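Local coordinates for protein glyceraldehyde-3-phosphate dehydrogenase (Sulfolobus solfataricus, PDB 1B7G) that oxidises and phosphorylates glyceraldehyde 3-phosphate to 1,3-bisphosphoglycerate in glycolysis, using NADP in preference to NAD, at residues G13-D18 / I303-N308; T141-R146 / L294-H299; T243-L248 / D323-T328; D254-A259 / M279-S284. The protein carries 1 engineered substitution. One frame throughout, in Å; residues are numbered along the deposited sequence.

Interaction 1: G13-D18 / I303-N308; sequences GKRVAD and IVVPEN
With chi1 at 176°, V305 holds CG1 anti to its backbone N and keeps CG2 beside that nitrogen, where CG2 meets R15 CB at 3.7 Å. V16 has the same rotamer, and its CG2 reaches helix 304-308. Helix 11-21, which carries V16, follows strand 2-7 of the Rossmann-type nucleotide-binding domain, and G13 fits the last glycine of a GxGxxG pattern. Within these segments the two helix axes pass 9.4 Å apart at -50°, and the V305 methyls reach across between them: CG1 lies 3.8 Å from R15 O. V16 CG2 rests 4.3 Å from V305 CG2 and 4.0 Å from N308 CB, the V16 and N308 side chains crossing at about a right angle. V82, on the central strand 80-83, touches both of them. Only the base of R15 joins in: beyond CB its extended chain leads away to a salt bridge with D274, and NH1 bonds to the carbonyl of T11, which probably binds NAD. N308 is fixed at both ends of its amide. OD1 accepts from Q107 NE2, while N308 ND2 donates to V304 O at 3.0 Å, coming from above the carbonyl plane; the same oxygen also takes the N308 backbone N-H.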
loop_
_atom_site.group_PDB
_atom_site.type_symbol
_atom_site.label_atom_id
_atom_site.label_comp_id
_atom_site.label_asym_id
_atom_site.label_seq_id
_atom_site.Cartn_x
_atom_site.Cartn_y
_atom_site.Cartn_z
ATOM N N GLY A 13 -3.138 -15.792 -5.361
ATOM C CA GLY A 13 -3.523 -16.029 -6.744
ATOM C C GLY A 13 -3.455 -14.787 -7.617
ATOM O O GLY A 13 -2.865 -14.801 -8.681
ATOM N N LYS A 14 -4.039 -13.653 -7.176
ATOM C CA LYS A 14 -3.940 -12.432 -7.988
ATOM C C LYS A 14 -2.482 -12.119 -8.281
ATOM O O LYS A 14 -2.134 -11.656 -9.384
ATOM C CB LYS A 14 -4.717 -11.289 -7.370
ATOM C CG LYS A 14 -4.092 -10.538 -6.187
ATOM C CD LYS A 14 -5.172 -9.612 -5.599
ATOM C CE LYS A 14 -4.829 -9.128 -4.210
ATOM N NZ LYS A 14 -5.799 -8.090 -3.743
ATOM N N ARG A 15 -1.567 -12.278 -7.325
ATOM C CA ARG A 15 -0.163 -11.995 -7.550
ATOM C C ARG A 15 0.500 -13.134 -8.353
ATOM O O ARG A 15 1.408 -12.825 -9.139
ATOM C CB ARG A 15 0.596 -11.795 -6.234
ATOM C CG ARG A 15 0.023 -10.682 -5.374
ATOM C CD ARG A 15 0.462 -10.893 -3.897
ATOM N NE ARG A 15 0.534 -9.500 -3.327
ATOM C CZ ARG A 15 -0.519 -8.942 -2.738
ATOM N NH1 ARG A 15 -1.658 -9.626 -2.645
ATOM N NH2 ARG A 15 -0.437 -7.739 -2.202
ATOM N N VAL A 16 0.057 -14.361 -8.226
ATOM C CA VAL A 16 0.710 -15.403 -9.084
ATOM C C VAL A 16 0.258 -15.195 -10.530
ATOM O O VAL A 16 1.065 -15.337 -11.461
ATOM C CB VAL A 16 0.533 -16.807 -8.572
ATOM C CG1 VAL A 16 1.042 -17.797 -9.627
ATOM C CG2 VAL A 16 1.395 -17.016 -7.263
ATOM N N ALA A 17 -0.987 -14.737 -10.706
ATOM C CA ALA A 17 -1.463 -14.435 -12.074
ATOM C C ALA A 17 -0.665 -13.314 -12.696
ATOM O O ALA A 17 -0.146 -13.501 -13.820
ATOM C CB ALA A 17 -2.953 -14.201 -12.094
ATOM N N ASP A 18 -0.420 -12.216 -11.974
ATOM C CA ASP A 18 0.393 -11.140 -12.471
ATOM C C ASP A 18 1.842 -11.548 -12.760
ATOM O O ASP A 18 2.397 -11.099 -13.780
ATOM C CB ASP A 18 0.371 -9.919 -11.568
ATOM C CG ASP A 18 -0.891 -9.095 -11.664
ATOM O OD1 ASP A 18 -1.788 -9.387 -12.485
ATOM O OD2 ASP A 18 -0.992 -8.123 -10.892
ATOM N N ILE A 303 5.875 -13.292 -0.429
ATOM C CA ILE A 303 7.067 -14.118 -0.408
ATOM C C ILE A 303 6.999 -15.369 -1.264
ATOM O O ILE A 303 7.996 -15.645 -1.960
ATOM C CB ILE A 303 7.515 -14.477 1.034
ATOM C CG1 ILE A 303 8.788 -15.341 0.941
ATOM C CG2 ILE A 303 6.357 -15.165 1.780
ATOM C CD1 ILE A 303 9.559 -15.427 2.278
ATOM N N VAL A 304 5.852 -16.029 -1.389
ATOM C CA VAL A 304 5.801 -17.257 -2.170
ATOM C C VAL A 304 5.564 -17.040 -3.664
ATOM O O VAL A 304 5.588 -18.037 -4.412
ATOM C CB VAL A 304 4.845 -18.326 -1.648
ATOM C CG1 VAL A 304 5.240 -18.773 -0.239
ATOM C CG2 VAL A 304 3.376 -17.946 -1.683
ATOM N N VAL A 305 5.303 -15.839 -4.108
ATOM C CA VAL A 305 5.076 -15.591 -5.541
ATOM C C VAL A 305 6.197 -16.061 -6.430
ATOM O O VAL A 305 5.923 -16.946 -7.266
ATOM C CB VAL A 305 4.685 -14.111 -5.740
ATOM C CG1 VAL A 305 4.527 -13.724 -7.206
ATOM C CG2 VAL A 305 3.339 -13.930 -5.008
ATOM N N PRO A 306 7.449 -15.644 -6.288
ATOM C CA PRO A 306 8.551 -16.122 -7.084
ATOM C C PRO A 306 8.757 -17.619 -6.950
ATOM O O PRO A 306 9.028 -18.306 -7.968
ATOM C CB PRO A 306 9.750 -15.288 -6.697
ATOM C CG PRO A 306 9.410 -14.796 -5.315
ATOM C CD PRO A 306 7.910 -14.678 -5.250
ATOM N N GLU A 307 8.516 -18.219 -5.784
ATOM C CA GLU A 307 8.602 -19.633 -5.558
ATOM C C GLU A 307 7.626 -20.418 -6.430
ATOM O O GLU A 307 7.975 -21.458 -6.994
ATOM C CB GLU A 307 8.328 -20.005 -4.061
ATOM C CG GLU A 307 9.241 -19.258 -3.094
ATOM C CD GLU A 307 10.715 -19.488 -3.329
ATOM O OE1 GLU A 307 11.037 -20.590 -3.820
ATOM O OE2 GLU A 307 11.565 -18.582 -3.127
ATOM N N ASN A 308 6.410 -19.903 -6.607
ATOM C CA ASN A 308 5.428 -20.589 -7.444
ATOM C C ASN A 308 5.870 -20.548 -8.924
ATOM O O ASN A 308 5.657 -21.534 -9.656
ATOM C CB ASN A 308 4.039 -19.984 -7.275
ATOM C CG ASN A 308 3.220 -20.564 -6.149
ATOM O OD1 ASN A 308 2.523 -21.564 -6.321
ATOM N ND2 ASN A 308 3.296 -19.948 -4.976
#

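Interaction 2: T141-R146 / L294-H299; sequences TTALLR and LMYAVH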
loop_
_atom_site.group_PDB
_atom_site.type_symbol
_atom_site.label_atom_id
_atom_site.label_comp_id
_atom_site.label_asym_id
_atom_site.label_seq_id
_atom_site.Cartn_x
_atom_site.Cartn_y
_atom_site.Cartn_z
ATOM N N THR A 141 7.440 -20.801 6.325
ATOM C CA THR A 141 8.358 -21.931 6.119
ATOM C C THR A 141 9.379 -21.534 5.055
ATOM O O THR A 141 10.570 -21.835 5.111
ATOM C CB THR A 141 7.607 -23.188 5.675
ATOM O OG1 THR A 141 6.533 -23.468 6.588
ATOM C CG2 THR A 141 8.552 -24.396 5.658
ATOM N N THR A 142 8.859 -20.850 4.008
ATOM C CA THR A 142 9.751 -20.365 2.946
ATOM C C THR A 142 10.847 -19.479 3.473
ATOM O O THR A 142 12.007 -19.571 3.053
ATOM C CB THR A 142 8.964 -19.628 1.855
ATOM O OG1 THR A 142 8.021 -20.511 1.224
ATOM C CG2 THR A 142 9.886 -19.082 0.766
ATOM N N ALA A 143 10.498 -18.517 4.370
ATOM C CA ALA A 143 11.501 -17.582 4.851
ATOM C C ALA A 143 12.562 -18.333 5.675
ATOM O O ALA A 143 13.734 -18.044 5.524
ATOM C CB ALA A 143 10.828 -16.480 5.685
ATOM N N LEU A 144 12.136 -19.340 6.422
ATOM C CA LEU A 144 13.118 -20.133 7.207
ATOM C C LEU A 144 14.053 -20.928 6.264
ATOM O O LEU A 144 15.253 -20.967 6.466
ATOM C CB LEU A 144 12.350 -21.071 8.113
ATOM C CG LEU A 144 11.766 -20.570 9.453
ATOM C CD1 LEU A 144 10.664 -21.520 9.880
ATOM C CD2 LEU A 144 12.855 -20.506 10.522
ATOM N N LEU A 145 13.511 -21.556 5.214
ATOM C CA LEU A 145 14.314 -22.298 4.253
ATOM C C LEU A 145 15.295 -21.441 3.479
ATOM O O LEU A 145 16.467 -21.836 3.375
ATOM C CB LEU A 145 13.423 -23.081 3.267
ATOM C CG LEU A 145 12.717 -24.259 3.967
ATOM C CD1 LEU A 145 11.610 -24.816 3.093
ATOM C CD2 LEU A 145 13.781 -25.285 4.360
ATOM N N ARG A 146 14.902 -20.255 3.019
ATOM C CA ARG A 146 15.836 -19.402 2.309
ATOM C C ARG A 146 17.006 -19.035 3.238
ATOM O O ARG A 146 18.118 -18.922 2.768
ATOM C CB ARG A 146 15.248 -18.110 1.772
ATOM C CG ARG A 146 14.079 -18.354 0.773
ATOM C CD ARG A 146 13.801 -16.941 0.179
ATOM N NE ARG A 146 12.690 -17.037 -0.776
ATOM C CZ ARG A 146 11.855 -16.019 -1.014
ATOM N NH1 ARG A 146 12.055 -14.832 -0.436
ATOM N NH2 ARG A 146 10.871 -16.222 -1.874
ATOM N N LEU A 294 19.630 -13.971 14.781
ATOM C CA LEU A 294 19.196 -12.825 13.976
ATOM C C LEU A 294 17.666 -12.746 13.941
ATOM O O LEU A 294 16.919 -13.679 14.301
ATOM C CB LEU A 294 19.801 -12.838 12.569
ATOM C CG LEU A 294 19.507 -14.087 11.725
ATOM C CD1 LEU A 294 18.209 -13.941 10.968
ATOM C CD2 LEU A 294 20.679 -14.355 10.767
ATOM N N MET A 295 17.123 -11.639 13.443
ATOM C CA MET A 295 15.660 -11.551 13.304
ATOM C C MET A 295 15.340 -10.987 11.923
ATOM O O MET A 295 16.160 -10.250 11.330
ATOM C CB MET A 295 15.087 -10.604 14.412
ATOM C CG MET A 295 15.693 -9.216 14.226
ATOM S SD MET A 295 14.914 -7.982 15.223
ATOM C CE MET A 295 15.448 -8.315 16.856
ATOM N N TYR A 296 14.163 -11.320 11.422
ATOM C CA TYR A 296 13.793 -10.834 10.087
ATOM C C TYR A 296 12.295 -10.669 9.978
ATOM O O TYR A 296 11.501 -11.287 10.729
ATOM C CB TYR A 296 14.416 -11.762 9.007
ATOM C CG TYR A 296 14.095 -13.232 9.091
ATOM C CD1 TYR A 296 12.858 -13.726 8.653
ATOM C CD2 TYR A 296 15.006 -14.148 9.558
ATOM C CE1 TYR A 296 12.583 -15.076 8.723
ATOM C CE2 TYR A 296 14.746 -15.505 9.606
ATOM C CZ TYR A 296 13.517 -15.964 9.214
ATOM O OH TYR A 296 13.227 -17.299 9.311
ATOM N N ALA A 297 11.904 -9.823 9.003
ATOM C CA ALA A 297 10.494 -9.673 8.676
ATOM C C ALA A 297 10.115 -10.493 7.455
ATOM O O ALA A 297 10.964 -10.745 6.570
ATOM C CB ALA A 297 10.120 -8.197 8.436
ATOM N N VAL A 298 8.862 -10.905 7.342
ATOM C CA VAL A 298 8.380 -11.660 6.189
ATOM C C VAL A 298 7.083 -11.014 5.665
ATOM O O VAL A 298 6.133 -10.866 6.425
ATOM C CB VAL A 298 8.078 -13.118 6.538
ATOM C CG1 VAL A 298 7.542 -13.904 5.358
ATOM C CG2 VAL A 298 9.328 -13.844 7.115
ATOM N N HIS A 299 7.070 -10.589 4.409
ATOM C CA HIS A 299 5.834 -10.050 3.823
ATOM C C HIS A 299 5.031 -11.206 3.275
ATOM O O HIS A 299 5.292 -11.710 2.155
ATOM C CB HIS A 299 6.090 -8.980 2.760
ATOM C CG HIS A 299 4.786 -8.429 2.210
ATOM N ND1 HIS A 299 4.586 -8.179 0.877
ATOM C CD2 HIS A 299 3.621 -8.128 2.808
ATOM C CE1 HIS A 299 3.361 -7.751 0.670
ATOM N NE2 HIS A 299 2.751 -7.684 1.849
#
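The Y296 ring is met obliquely by A143 CB, which lies 3.8 Å from CE1. In the plane of the ring, at its edge, sit two side chains of its own strand, L294 CD1 and V298 CG2. Past the ring the phenol oxygen runs up against L144: Y296 OH is 3.4 Å from L144 CD2 and 3.5 Å from L144 CA, the two side chains crossing roughly at right angles. It is chi1 of 56°, placing CG between the backbone N and the carbonyl carbon, that stands the ring up from the strand toward the helix. OH makes its hydrogen bond outside these two segments. The tightest point is at A143, whose methyl sits only 3.4 Å from V298 CG2, closer than carbons usually pack. At A143 a methyl is all that the helix brings against the strand, the two axes 9.6 Å apart at 136°.

Helix 139-152 starts with C139, the nucleophile by similarity, and strand 291-298 pairs through the V298 backbone with catalytic-site residue H219, so the contact sets the first turns of helix 139-152 against the strand beside the one that carries H219. Around it, strand 278-288 flanks one side, V278 touching both A143 and Y296; strand 219-227 lies on the other, H221 reaching L144; and helix 193-198 packs V197 against L144.

Interaction 3: T243-L248 / D323-T328; sequences TPRIVL and DSMRIT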
loop_
_atom_site.group_PDB
_atom_site.type_symbol
_atom_site.label_atom_id
_atom_site.label_comp_id
_atom_site.label_asym_id
_atom_site.label_seq_id
_atom_site.Cartn_x
_atom_site.Cartn_y
_atom_site.Cartn_z
ATOM N N THR A 243 22.426 -12.480 -1.765
ATOM C CA THR A 243 21.540 -13.584 -2.167
ATOM C C THR A 243 20.189 -13.032 -2.541
ATOM O O THR A 243 19.423 -12.533 -1.662
ATOM C CB THR A 243 21.365 -14.599 -1.013
ATOM O OG1 THR A 243 22.622 -15.043 -0.522
ATOM C CG2 THR A 243 20.501 -15.781 -1.383
ATOM N N PRO A 244 19.795 -13.093 -3.795
ATOM C CA PRO A 244 18.442 -12.757 -4.171
ATOM C C PRO A 244 17.394 -13.524 -3.366
ATOM O O PRO A 244 17.390 -14.718 -3.311
ATOM C CB PRO A 244 18.362 -13.103 -5.649
ATOM C CG PRO A 244 19.777 -13.047 -6.123
ATOM C CD PRO A 244 20.589 -13.562 -4.949
ATOM N N ARG A 245 16.378 -12.738 -2.941
ATOM C CA ARG A 245 15.264 -13.255 -2.183
ATOM C C ARG A 245 15.452 -13.048 -0.659
ATOM O O ARG A 245 14.574 -13.306 0.125
ATOM C CB ARG A 245 14.809 -14.644 -2.566
ATOM C CG ARG A 245 14.150 -14.652 -3.940
ATOM C CD ARG A 245 13.589 -16.006 -4.349
ATOM N NE ARG A 245 13.559 -16.024 -5.839
ATOM C CZ ARG A 245 13.070 -17.035 -6.533
ATOM N NH1 ARG A 245 12.518 -18.071 -5.922
ATOM N NH2 ARG A 245 13.119 -16.984 -7.866
ATOM N N ILE A 246 16.583 -12.446 -0.369
ATOM C CA ILE A 246 16.963 -12.036 0.979
ATOM C C ILE A 246 17.455 -10.600 0.871
ATOM O O ILE A 246 18.307 -10.301 0.017
ATOM C CB ILE A 246 18.052 -12.891 1.619
ATOM C CG1 ILE A 246 17.567 -14.317 1.907
ATOM C CG2 ILE A 246 18.547 -12.256 2.935
ATOM C CD1 ILE A 246 18.679 -15.273 2.372
ATOM N N VAL A 247 16.925 -9.692 1.669
ATOM C CA VAL A 247 17.466 -8.325 1.679
ATOM C C VAL A 247 17.903 -7.988 3.124
ATOM O O VAL A 247 17.416 -8.603 4.071
ATOM C CB VAL A 247 16.510 -7.257 1.168
ATOM C CG1 VAL A 247 16.307 -7.373 -0.343
ATOM C CG2 VAL A 247 15.157 -7.274 1.875
ATOM N N LEU A 248 18.738 -6.993 3.275
ATOM C CA LEU A 248 19.213 -6.571 4.588
ATOM C C LEU A 248 18.569 -5.202 4.873
ATOM O O LEU A 248 18.307 -4.443 3.928
ATOM C CB LEU A 248 20.730 -6.472 4.676
ATOM C CG LEU A 248 21.494 -7.804 4.654
ATOM C CD1 LEU A 248 22.993 -7.585 4.701
ATOM C CD2 LEU A 248 21.087 -8.709 5.826
ATOM N N ASP A 323 18.852 -21.009 -14.218
ATOM C CA ASP A 323 18.168 -20.287 -15.297
ATOM C C ASP A 323 16.787 -19.787 -14.858
ATOM O O ASP A 323 16.397 -18.658 -15.190
ATOM C CB ASP A 323 17.987 -21.200 -16.522
ATOM C CG ASP A 323 19.298 -21.345 -17.289
ATOM O OD1 ASP A 323 20.224 -20.533 -17.101
ATOM O OD2 ASP A 323 19.422 -22.291 -18.073
ATOM N N SER A 324 15.983 -20.649 -14.261
ATOM C CA SER A 324 14.636 -20.297 -13.811
ATOM C C SER A 324 14.685 -19.153 -12.785
ATOM O O SER A 324 14.144 -18.065 -12.987
ATOM C CB SER A 324 13.910 -21.464 -13.155
ATOM O OG SER A 324 12.568 -21.152 -12.831
ATOM N N MET A 325 15.535 -19.319 -11.778
ATOM C CA MET A 325 15.587 -18.253 -10.747
ATOM C C MET A 325 16.047 -16.946 -11.349
ATOM O O MET A 325 15.560 -15.873 -10.964
ATOM C CB MET A 325 16.379 -18.712 -9.557
ATOM C CG MET A 325 15.637 -19.744 -8.665
ATOM S SD MET A 325 16.611 -19.963 -7.148
ATOM C CE MET A 325 18.129 -20.630 -7.791
ATOM N N ARG A 326 16.941 -16.975 -12.357
ATOM C CA ARG A 326 17.364 -15.706 -12.948
ATOM C C ARG A 326 16.209 -15.017 -13.657
ATOM O O ARG A 326 16.029 -13.804 -13.481
ATOM C CB ARG A 326 18.617 -15.858 -13.813
ATOM C CG ARG A 326 18.825 -14.720 -14.795
ATOM C CD ARG A 326 19.876 -15.026 -15.858
ATOM N NE ARG A 326 20.987 -15.755 -15.265
ATOM C CZ ARG A 326 21.289 -17.035 -15.458
ATOM N NH1 ARG A 326 20.597 -17.799 -16.296
ATOM N NH2 ARG A 326 22.323 -17.552 -14.783
ATOM N N ILE A 327 15.366 -15.734 -14.387
ATOM C CA ILE A 327 14.252 -15.111 -15.108
ATOM C C ILE A 327 13.174 -14.644 -14.127
ATOM O O ILE A 327 12.638 -13.551 -14.238
ATOM C CB ILE A 327 13.678 -16.049 -16.169
ATOM C CG1 ILE A 327 14.757 -16.185 -17.299
ATOM C CG2 ILE A 327 12.388 -15.565 -16.751
ATOM C CD1 ILE A 327 14.594 -17.443 -18.118
ATOM N N THR A 328 12.860 -15.516 -13.177
ATOM C CA THR A 328 11.888 -15.160 -12.132
ATOM C C THR A 328 12.369 -13.894 -11.440
ATOM O O THR A 328 11.628 -12.922 -11.433
ATOM C CB THR A 328 11.747 -16.289 -11.141
ATOM O OG1 THR A 328 11.263 -17.440 -11.859
ATOM C CG2 THR A 328 10.741 -15.936 -10.020
#
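The turn that sends R245 to helix 323-328 opens at T243, the first residue of a type II beta turn leading into strand 246-249, at one side of the mixed sheet of the C-terminal domain. P244 occupies the second position. R245, in the third, has the positive phi of 97° that this turn brings with it, and I246 closes it by donating from its N to T243 O at 3.1 Å. R245 alone spans the gap. Extended from CG to NE, its chain carries the guanidinium to the helix, where it meets M325 and T328 obliquely. R245 NH2 lies 3.8 Å from M325 CG, and the T328 side chain crosses the arginine at about a right angle. Carbon atoms of M325 and T328 pack against a charged group whose polar partners lie elsewhere: D310 makes a salt bridge with NH2 and E307 one with NH1, while N329 OD1 takes the N-H of NE. D310 also bonds to T328 OG1, so one carboxylate holds both R245 and T328. With chi1 of -61°, T328 turns OG1 away from its carbonyl carbon and leaves CG2 anti to its backbone N, which brings T328 CG2 to 3.4 Å from R245 NH2.

Interaction 4: D254-A259 / M279-S284; sequences DAEATA and MIFSDS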
loop_
_atom_site.group_PDB
_atom_site.type_symbol
_atom_site.label_atom_id
_atom_site.label_comp_id
_atom_site.label_asym_id
_atom_site.label_seq_id
_atom_site.Cartn_x
_atom_site.Cartn_y
_atom_site.Cartn_z
ATOM N N ASP A 254 16.420 5.015 9.833
ATOM C CA ASP A 254 15.180 5.048 10.642
ATOM C C ASP A 254 14.070 4.251 10.004
ATOM O O ASP A 254 12.921 4.705 10.001
ATOM C CB ASP A 254 14.796 6.502 10.961
ATOM C CG ASP A 254 13.960 6.593 12.238
ATOM O OD1 ASP A 254 13.820 5.602 12.987
ATOM O OD2 ASP A 254 13.377 7.681 12.461
ATOM N N ALA A 255 14.313 3.020 9.521
ATOM C CA ALA A 255 13.216 2.270 8.928
ATOM C C ALA A 255 13.020 0.885 9.556
ATOM O O ALA A 255 12.458 -0.013 8.914
ATOM C CB ALA A 255 13.373 2.140 7.396
ATOM N N GLU A 256 13.481 0.646 10.781
ATOM C CA GLU A 256 13.381 -0.664 11.407
ATOM C C GLU A 256 12.095 -0.919 12.186
ATOM O O GLU A 256 12.079 -1.033 13.412
ATOM C CB GLU A 256 14.545 -0.903 12.363
ATOM C CG GLU A 256 15.925 -0.706 11.762
ATOM C CD GLU A 256 16.939 -0.814 12.908
ATOM O OE1 GLU A 256 17.098 0.208 13.587
ATOM O OE2 GLU A 256 17.480 -1.904 13.104
ATOM N N ALA A 257 11.029 -1.070 11.446
ATOM C CA ALA A 257 9.652 -1.276 11.919
ATOM C C ALA A 257 8.890 -1.832 10.728
ATOM O O ALA A 257 9.211 -1.365 9.588
ATOM C CB ALA A 257 9.104 -0.036 12.535
ATOM N N THR A 258 8.096 -2.860 10.853
ATOM C CA THR A 258 7.437 -3.431 9.660
ATOM C C THR A 258 6.610 -2.385 8.908
ATOM O O THR A 258 6.645 -2.364 7.668
ATOM C CB THR A 258 6.631 -4.678 9.966
ATOM O OG1 THR A 258 5.563 -4.405 10.886
ATOM C CG2 THR A 258 7.553 -5.762 10.551
ATOM N N ALA A 259 5.935 -1.452 9.609
ATOM C CA ALA A 259 5.182 -0.381 8.971
ATOM C C ALA A 259 6.077 0.558 8.159
ATOM O O ALA A 259 5.663 1.040 7.106
ATOM C CB ALA A 259 4.355 0.415 10.021
ATOM N N MET A 279 13.467 -10.096 4.944
ATOM C CA MET A 279 14.042 -8.837 5.371
ATOM C C MET A 279 14.848 -8.986 6.671
ATOM O O MET A 279 14.251 -8.996 7.760
ATOM C CB MET A 279 12.954 -7.771 5.585
ATOM C CG MET A 279 12.303 -7.249 4.314
ATOM S SD MET A 279 10.623 -6.639 4.575
ATOM C CE MET A 279 9.657 -8.084 4.421
ATOM N N ILE A 280 16.151 -9.232 6.566
ATOM C CA ILE A 280 16.965 -9.476 7.757
ATOM C C ILE A 280 17.482 -8.163 8.329
ATOM O O ILE A 280 18.060 -7.342 7.615
ATOM C CB ILE A 280 18.158 -10.401 7.468
ATOM C CG1 ILE A 280 17.657 -11.784 7.040
ATOM C CG2 ILE A 280 19.075 -10.499 8.701
ATOM C CD1 ILE A 280 18.720 -12.754 6.611
ATOM N N PHE A 281 17.234 -7.964 9.623
ATOM C CA PHE A 281 17.740 -6.775 10.316
ATOM C C PHE A 281 19.226 -6.931 10.569
ATOM O O PHE A 281 19.648 -7.811 11.330
ATOM C CB PHE A 281 16.954 -6.566 11.640
ATOM C CG PHE A 281 15.543 -6.113 11.298
ATOM C CD1 PHE A 281 14.555 -7.032 11.002
ATOM C CD2 PHE A 281 15.270 -4.752 11.228
ATOM C CE1 PHE A 281 13.289 -6.603 10.693
ATOM C CE2 PHE A 281 13.992 -4.311 10.894
ATOM C CZ PHE A 281 13.023 -5.245 10.617
ATOM N N SER A 282 20.036 -6.176 9.823
ATOM C CA SER A 282 21.472 -6.302 9.856
ATOM C C SER A 282 22.132 -6.011 11.189
ATOM O O SER A 282 23.067 -6.770 11.537
ATOM C CB SER A 282 22.159 -5.475 8.745
ATOM O OG SER A 282 22.120 -4.099 9.016
ATOM N N ASP A 283 21.542 -5.202 12.050
ATOM C CA ASP A 283 22.053 -5.019 13.403
ATOM C C ASP A 283 21.710 -6.216 14.283
ATOM O O ASP A 283 22.323 -6.326 15.348
ATOM C CB ASP A 283 21.418 -3.767 14.045
ATOM C CG ASP A 283 22.043 -2.477 13.583
ATOM O OD1 ASP A 283 22.905 -2.488 12.680
ATOM O OD2 ASP A 283 21.682 -1.406 14.120
ATOM N N SER A 284 20.794 -7.076 13.849
ATOM C CA SER A 284 20.381 -8.241 14.569
ATOM C C SER A 284 21.418 -9.443 14.441
ATOM O O SER A 284 21.336 -10.340 15.256
ATOM C CB SER A 284 19.008 -8.759 14.212
ATOM O OG SER A 284 18.979 -9.569 13.065
HETATM O O HOH W 1 19.126 -3.520 11.459
HETATM O O HOH W 2 19.267 -0.751 15.260
#
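E256 CB lies 3.8 Å from F281 CE2, next to E256 CA, which comes within 3.7 Å of the same carbon in the plane of the ring, at its edge. One bond further, CG moves along the rim toward CD2. Beyond CG the chain is extended, and the carboxylate ends up tilted 38° from the ring plane, with OE2 4.1 Å from F281 CD2. The glutamate thus lies along one side of the phenylalanine, aliphatic part against the ring edge, while its oxygens go on to two waters that lead to D283.

This is the start of the helix in the beta-alpha-beta unit of strand 246-249, helix 258-267 and strand 278-288. E256 centres an inverse gamma turn, A257 holds the N-cap position, and F281 also packs on L261 of the helix, so the ring joins strand and helix start. A255 and A257 in turn pack on Y38 and V174 of the second subunit. The backbone O of F281 is gripped twice, by S284 OG, in the carbonyl plane and on a lone pair, and by S284 N.

Water 1 joins E256 to the D283 backbone, giving a proton to E256 OE2 (2.8 Å) and taking one from D283 N (3.0 Å); water 2 lies 2.7 Å from D283 OD2 and 2.9 Å from E256 OE1. D283 OD2 has a further partner in S251 OG. With E256 OE2 and D283 OD2 only 4.4 Å apart, two like charges face each other, and water 2, bridging the carboxylates, probably eases a repulsion that might otherwise raise the pKa of one of them.

Interaction 1 spans most of the chain, tying the first helix of the nucleotide-binding domain to helix 304-315, while interactions 2, 3 and 4 all reach the mixed sheet of the C-terminal domain. Interactions 2 and 4 share neighbouring strands 291-298 and 278-288, with centres about 13 Å apart; interaction 3 continues the sheet through strand 246-249. R146 and R245 connect the remaining pairs: both form salt bridges with E307, and R146 NH1 probably bonds to R245 O. Segments of interaction 3 alternate along the chain with those of interactions 1 and 2. Interactions 1 and 4, centres about 24 Å apart, both reach the second subunit without touching each other, so contacts in both domains border the subunit interface.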